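Local coordinates for galacto-N-biose/lacto-N-biose I transporter substrate-binding protein (Bifidobacterium longum, PDB 2Z8E) that binds galacto-N-biose and probably hands it, and lacto-N-biose I, to an ABC transporter for uptake, at residues Y20-P25 with V49-F54. Numbering follows the deposited sequence.
With NGA (2-acetamido-2-deoxy-beta-D-galactopyranose), chain C; GAL (beta-D-galactopyranose), chain B.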
ATOM      1  N   TYR A  20     -10.542  -4.522 -17.847  1.00 25.88           N
ATOM      2  CA  TYR A  20      -9.959  -4.507 -16.498  1.00 25.66           C
ATOM      3  C   TYR A  20      -8.717  -3.609 -16.535  1.00 25.04           C
ATOM      4  O   TYR A  20      -7.722  -3.939 -17.167  1.00 26.05           O
ATOM      5  CB  TYR A  20      -9.624  -5.949 -16.042  1.00 24.47           C
ATOM      6  CG  TYR A  20      -8.736  -6.101 -14.776  1.00 23.97           C
ATOM      7  CD1 TYR A  20      -8.780  -5.175 -13.740  1.00 24.67           C
ATOM      8  CD2 TYR A  20      -7.885  -7.207 -14.624  1.00 25.24           C
ATOM      9  CE1 TYR A  20      -7.953  -5.314 -12.567  1.00 24.07           C
ATOM     10  CE2 TYR A  20      -7.048  -7.365 -13.464  1.00 23.93           C
ATOM     11  CZ  TYR A  20      -7.099  -6.401 -12.447  1.00 25.54           C
ATOM     12  OH  TYR A  20      -6.302  -6.523 -11.313  1.00 23.13           O
ATOM     13  N   MET A  21      -8.796  -2.459 -15.884  1.00 25.91           N
ATOM     14  CA  MET A  21      -7.626  -1.571 -15.752  1.00 25.65           C
ATOM     15  C   MET A  21      -6.974  -1.784 -14.372  1.00 24.17           C
ATOM     16  O   MET A  21      -7.627  -1.671 -13.353  1.00 23.04           O
ATOM     17  CB  MET A  21      -8.035  -0.098 -15.894  1.00 24.96           C
ATOM     18  CG  MET A  21      -6.847   0.843 -16.219  1.00 25.90           C
ATOM     19  SD  MET A  21      -7.128   2.595 -15.896  1.00 29.22           S
ATOM     20  CE  MET A  21      -8.636   2.910 -16.809  1.00 29.64           C
ATOM     21  N   HIS A  22      -5.684  -2.065 -14.369  1.00 23.67           N
ATOM     22  CA  HIS A  22      -4.967  -2.326 -13.128  1.00 23.66           C
ATOM     23  C   HIS A  22      -3.711  -1.448 -13.043  1.00 24.24           C
ATOM     24  O   HIS A  22      -3.326  -0.784 -14.038  1.00 24.90           O
ATOM     25  CB  HIS A  22      -4.565  -3.790 -13.088  1.00 22.35           C
ATOM     26  CG  HIS A  22      -3.539  -4.139 -14.101  1.00 22.44           C
ATOM     27  ND1 HIS A  22      -2.190  -4.041 -13.845  1.00 17.33           N
ATOM     28  CD2 HIS A  22      -3.656  -4.499 -15.403  1.00 16.98           C
ATOM     29  CE1 HIS A  22      -1.515  -4.370 -14.935  1.00 24.54           C
ATOM     30  NE2 HIS A  22      -2.381  -4.666 -15.889  1.00 18.50           N
ATOM     31  N   ARG A  23      -3.048  -1.456 -11.884  1.00 23.23           N
ATOM     32  CA  ARG A  23      -1.779  -0.736 -11.745  1.00 21.15           C
ATOM     33  C   ARG A  23      -0.766  -1.643 -11.062  1.00 21.30           C
ATOM     34  O   ARG A  23       0.033  -1.246 -10.193  1.00 21.11           O
ATOM     35  CB  ARG A  23      -1.965   0.657 -11.093  1.00 21.71           C
ATOM     36  CG  ARG A  23      -2.728   0.747  -9.746  1.00 21.90           C
ATOM     37  CD  ARG A  23      -2.869   2.223  -9.340  1.00 20.40           C
ATOM     38  NE  ARG A  23      -3.686   2.502  -8.147  1.00 21.38           N
ATOM     39  CZ  ARG A  23      -3.284   2.327  -6.884  1.00 19.52           C
ATOM     40  NH1 ARG A  23      -2.097   1.820  -6.603  1.00 18.47           N
ATOM     41  NH2 ARG A  23      -4.096   2.641  -5.903  1.00 17.33           N
ATOM     42  N   LEU A  24      -0.810  -2.902 -11.471  1.00 20.34           N
ATOM     43  CA  LEU A  24       0.142  -3.875 -10.986  1.00 21.17           C
ATOM     44  C   LEU A  24       1.459  -3.719 -11.727  1.00 21.54           C
ATOM     45  O   LEU A  24       1.448  -3.323 -12.903  1.00 21.64           O
ATOM     46  CB  LEU A  24      -0.438  -5.281 -11.114  1.00 21.69           C
ATOM     47  CG  LEU A  24      -1.719  -5.547 -10.268  1.00 19.84           C
ATOM     48  CD1 LEU A  24      -2.061  -7.018 -10.422  1.00 18.15           C
ATOM     49  CD2 LEU A  24      -1.536  -5.203  -8.806  1.00 19.60           C
ATOM     50  N   PRO A  25       2.596  -3.984 -11.040  1.00 22.21           N
ATOM     51  CA  PRO A  25       3.900  -3.625 -11.633  1.00 23.12           C
ATOM     52  C   PRO A  25       4.206  -4.233 -13.018  1.00 24.18           C
ATOM     53  O   PRO A  25       4.711  -3.521 -13.875  1.00 24.68           O
ATOM     54  CB  PRO A  25       4.931  -4.149 -10.626  1.00 22.37           C
ATOM     55  CG  PRO A  25       4.133  -5.077  -9.684  1.00 22.52           C
ATOM     56  CD  PRO A  25       2.744  -4.532  -9.679  1.00 21.59           C
ATOM     57  N   VAL A  49     -11.681 -11.184 -21.694  1.00 24.79           N
ATOM     58  CA  VAL A  49     -11.187 -10.132 -20.832  1.00 25.74           C
ATOM     59  C   VAL A  49     -10.018  -9.400 -21.450  1.00 26.69           C
ATOM     60  O   VAL A  49      -9.061 -10.021 -21.932  1.00 26.91           O
ATOM     61  CB  VAL A  49     -10.879 -10.645 -19.396  1.00 25.69           C
ATOM     62  CG1 VAL A  49     -10.196  -9.552 -18.554  1.00 25.52           C
ATOM     63  CG2 VAL A  49     -12.146 -11.059 -18.718  1.00 26.03           C
ATOM     64  N   LYS A  50     -10.124  -8.074 -21.445  1.00 28.28           N
ATOM     65  CA  LYS A  50      -9.029  -7.193 -21.857  1.00 29.60           C
ATOM     66  C   LYS A  50      -8.503  -6.437 -20.639  1.00 29.50           C
ATOM     67  O   LYS A  50      -9.220  -5.627 -20.058  1.00 29.86           O
ATOM     68  CB  LYS A  50      -9.494  -6.208 -22.944  1.00 29.31           C
ATOM     69  CG  LYS A  50      -8.357  -5.654 -23.773  1.00 31.43           C
ATOM     70  CD  LYS A  50      -8.807  -5.104 -25.169  1.00 31.55           C
ATOM     71  CE  LYS A  50      -9.680  -3.836 -25.043  1.00 37.86           C
ATOM     72  NZ  LYS A  50     -10.395  -3.437 -26.340  1.00 37.92           N
ATOM     73  N   ALA A  51      -7.253  -6.722 -20.268  1.00 29.73           N
ATOM     74  CA  ALA A  51      -6.592  -6.055 -19.135  1.00 30.31           C
ATOM     75  C   ALA A  51      -5.571  -5.048 -19.626  1.00 29.81           C
ATOM     76  O   ALA A  51      -4.785  -5.363 -20.519  1.00 30.73           O
ATOM     77  CB  ALA A  51      -5.907  -7.071 -18.238  1.00 30.16           C
ATOM     78  N   THR A  52      -5.577  -3.852 -19.030  1.00 29.39           N
ATOM     79  CA  THR A  52      -4.568  -2.821 -19.336  1.00 29.45           C
ATOM     80  C   THR A  52      -3.968  -2.167 -18.073  1.00 27.83           C
ATOM     81  O   THR A  52      -4.690  -1.854 -17.132  1.00 27.06           O
ATOM     82  CB  THR A  52      -5.144  -1.682 -20.216  1.00 29.36           C
ATOM     83  OG1 THR A  52      -6.235  -1.063 -19.519  1.00 34.13           O
ATOM     84  CG2 THR A  52      -5.644  -2.217 -21.555  1.00 29.91           C
ATOM     85  N   LYS A  53      -2.660  -1.900 -18.108  1.00 28.03           N
ATOM     86  CA  LYS A  53      -1.962  -1.238 -16.991  1.00 26.82           C
ATOM     87  C   LYS A  53      -2.019   0.264 -17.149  1.00 28.35           C
ATOM     88  O   LYS A  53      -1.570   0.790 -18.190  1.00 28.42           O
ATOM     89  CB  LYS A  53      -0.497  -1.699 -16.962  1.00 26.71           C
ATOM     90  CG  LYS A  53       0.367  -0.961 -15.951  1.00 21.33           C
ATOM     91  CD  LYS A  53       1.688  -1.666 -15.842  1.00 22.10           C
ATOM     92  CE  LYS A  53       2.663  -0.891 -14.910  1.00 22.87           C
ATOM     93  NZ  LYS A  53       1.963  -0.513 -13.636  1.00 23.05           N
ATOM     94  N   PHE A  54      -2.570   0.964 -16.144  1.00 28.84           N
ATOM     95  CA  PHE A  54      -2.555   2.438 -16.107  1.00 29.45           C
ATOM     96  C   PHE A  54      -1.134   3.006 -16.413  1.00 29.70           C
ATOM     97  O   PHE A  54      -0.142   2.541 -15.843  1.00 28.88           O
ATOM     98  CB  PHE A  54      -3.077   2.922 -14.760  1.00 28.78           C
ATOM     99  CG  PHE A  54      -3.083   4.416 -14.595  1.00 30.37           C
ATOM    100  CD1 PHE A  54      -3.949   5.229 -15.352  1.00 30.57           C
ATOM    101  CD2 PHE A  54      -2.241   5.022 -13.658  1.00 28.78           C
ATOM    102  CE1 PHE A  54      -3.974   6.608 -15.182  1.00 30.65           C
ATOM    103  CE2 PHE A  54      -2.258   6.401 -13.480  1.00 29.59           C
ATOM    104  CZ  PHE A  54      -3.122   7.200 -14.248  1.00 30.76           C
TER
HETATM  105  C1  NGA C   1       2.679   3.891  -4.442  1.00 20.45           C
HETATM  106  C2  NGA C   1       1.321   3.123  -4.486  1.00 19.70           C
HETATM  107  C3  NGA C   1       1.601   1.657  -4.806  1.00 15.73           C
HETATM  108  C4  NGA C   1       2.560   1.465  -6.013  1.00 18.83           C
HETATM  109  C5  NGA C   1       3.807   2.351  -5.887  1.00 18.16           C
HETATM  110  C6  NGA C   1       4.672   2.283  -7.130  1.00 19.66           C
HETATM  111  C7  NGA C   1      -0.695   3.461  -3.146  1.00 20.47           C
HETATM  112  C8  NGA C   1      -1.264   3.566  -1.765  1.00 19.18           C
HETATM  113  N2  NGA C   1       0.621   3.247  -3.193  1.00 16.95           N
HETATM  114  O1  NGA C   1       2.362   5.247  -4.371  1.00 24.37           O
HETATM  115  O3  NGA C   1       0.364   0.928  -4.954  1.00 18.38           O
HETATM  116  O4  NGA C   1       1.840   1.691  -7.255  1.00 20.56           O
HETATM  117  O5  NGA C   1       3.402   3.702  -5.645  1.00 19.07           O
HETATM  118  O6  NGA C   1       5.286   0.973  -7.274  1.00 21.23           O
HETATM  119  O7  NGA C   1      -1.393   3.568  -4.165  1.00 20.61           O
HETATM  120  C1  GAL B   2       0.491  -0.430  -4.494  1.00 18.74           C
HETATM  121  C2  GAL B   2      -0.871  -0.915  -3.991  1.00 18.91           C
HETATM  122  C3  GAL B   2      -0.802  -2.411  -3.702  1.00 18.29           C
HETATM  123  C4  GAL B   2      -0.247  -3.189  -4.905  1.00 19.50           C
HETATM  124  C5  GAL B   2       1.133  -2.610  -5.313  1.00 18.76           C
HETATM  125  C6  GAL B   2       1.576  -3.152  -6.667  1.00 19.06           C
HETATM  126  O2  GAL B   2      -1.309  -0.173  -2.874  1.00 17.86           O
HETATM  127  O3  GAL B   2      -2.111  -2.781  -3.365  1.00 18.44           O
HETATM  128  O4  GAL B   2      -1.175  -3.008  -5.992  1.00 19.65           O
HETATM  129  O5  GAL B   2       0.899  -1.234  -5.565  1.00 18.98           O
HETATM  130  O6  GAL B   2       2.990  -3.135  -6.792  1.00 21.12           O
HETATM  131  O   HOH W   1      -1.971  -5.637 -18.471  1.00 27.98           O
HETATM  132  O   HOH W   2       2.498  -0.209 -10.607  1.00 30.06           O
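With chi1 at 68°, CG of His22 sits between its backbone N and carbonyl carbon, a rotation that swings the ring across to Lys53; Lys53 CG is anti to the backbone N (chi1 173°), and the chain runs extended until a bend at chi4 (48°) turns NZ onto the loop beyond the histidine. The CA of Lys53 lies over one face of the imidazole, 3.8 Å from its centroid, a CH-pi contact, while Lys53 CB packs 3.5 Å from His22 CE1. Histidine suits this place because its edge works too: ND1 accepts the Leu24 N-H almost in the ring plane at 3.0 Å, and NE2 meets a water, so both nitrogens are engaged and the ring's rotation is fixed. Were the ring cut back to an alanine here, the Leu24 amide would probably lose its acceptor and Lys53 CA the face it packs against. Lysine, long enough to span the loop, sends NZ to Leu24 O (2.9 Å), approaching from above the carbonyl plane, and shares a second water with Arg23 O. The two strands are joined by a parallel ladder: Tyr20 N to Lys50 O, Thr52 N to Tyr20 O, His22 N to Thr52 O and Phe54 N to His22 O, the last 2.8 Å long. Met21, its flexible thioether bent at the end, puts SD 4.2 Å from Phe54 CD1, an oblique Met-aromatic contact. Past the ladder, Arg23 NH1 reaches O3 and O7 of the N-acetylgalactosamine unit through weak hydrogen bonds, while NH2 forms a salt bridge with Glu84; Pro25 CD packs 3.2 Å from galactose O6. Strands 16-22 and 47-53, linked through helix 33-43, form a beta-alpha-beta unit of the periplasmic-binding-protein fold, in which the loop after the first strand lines the sugar site.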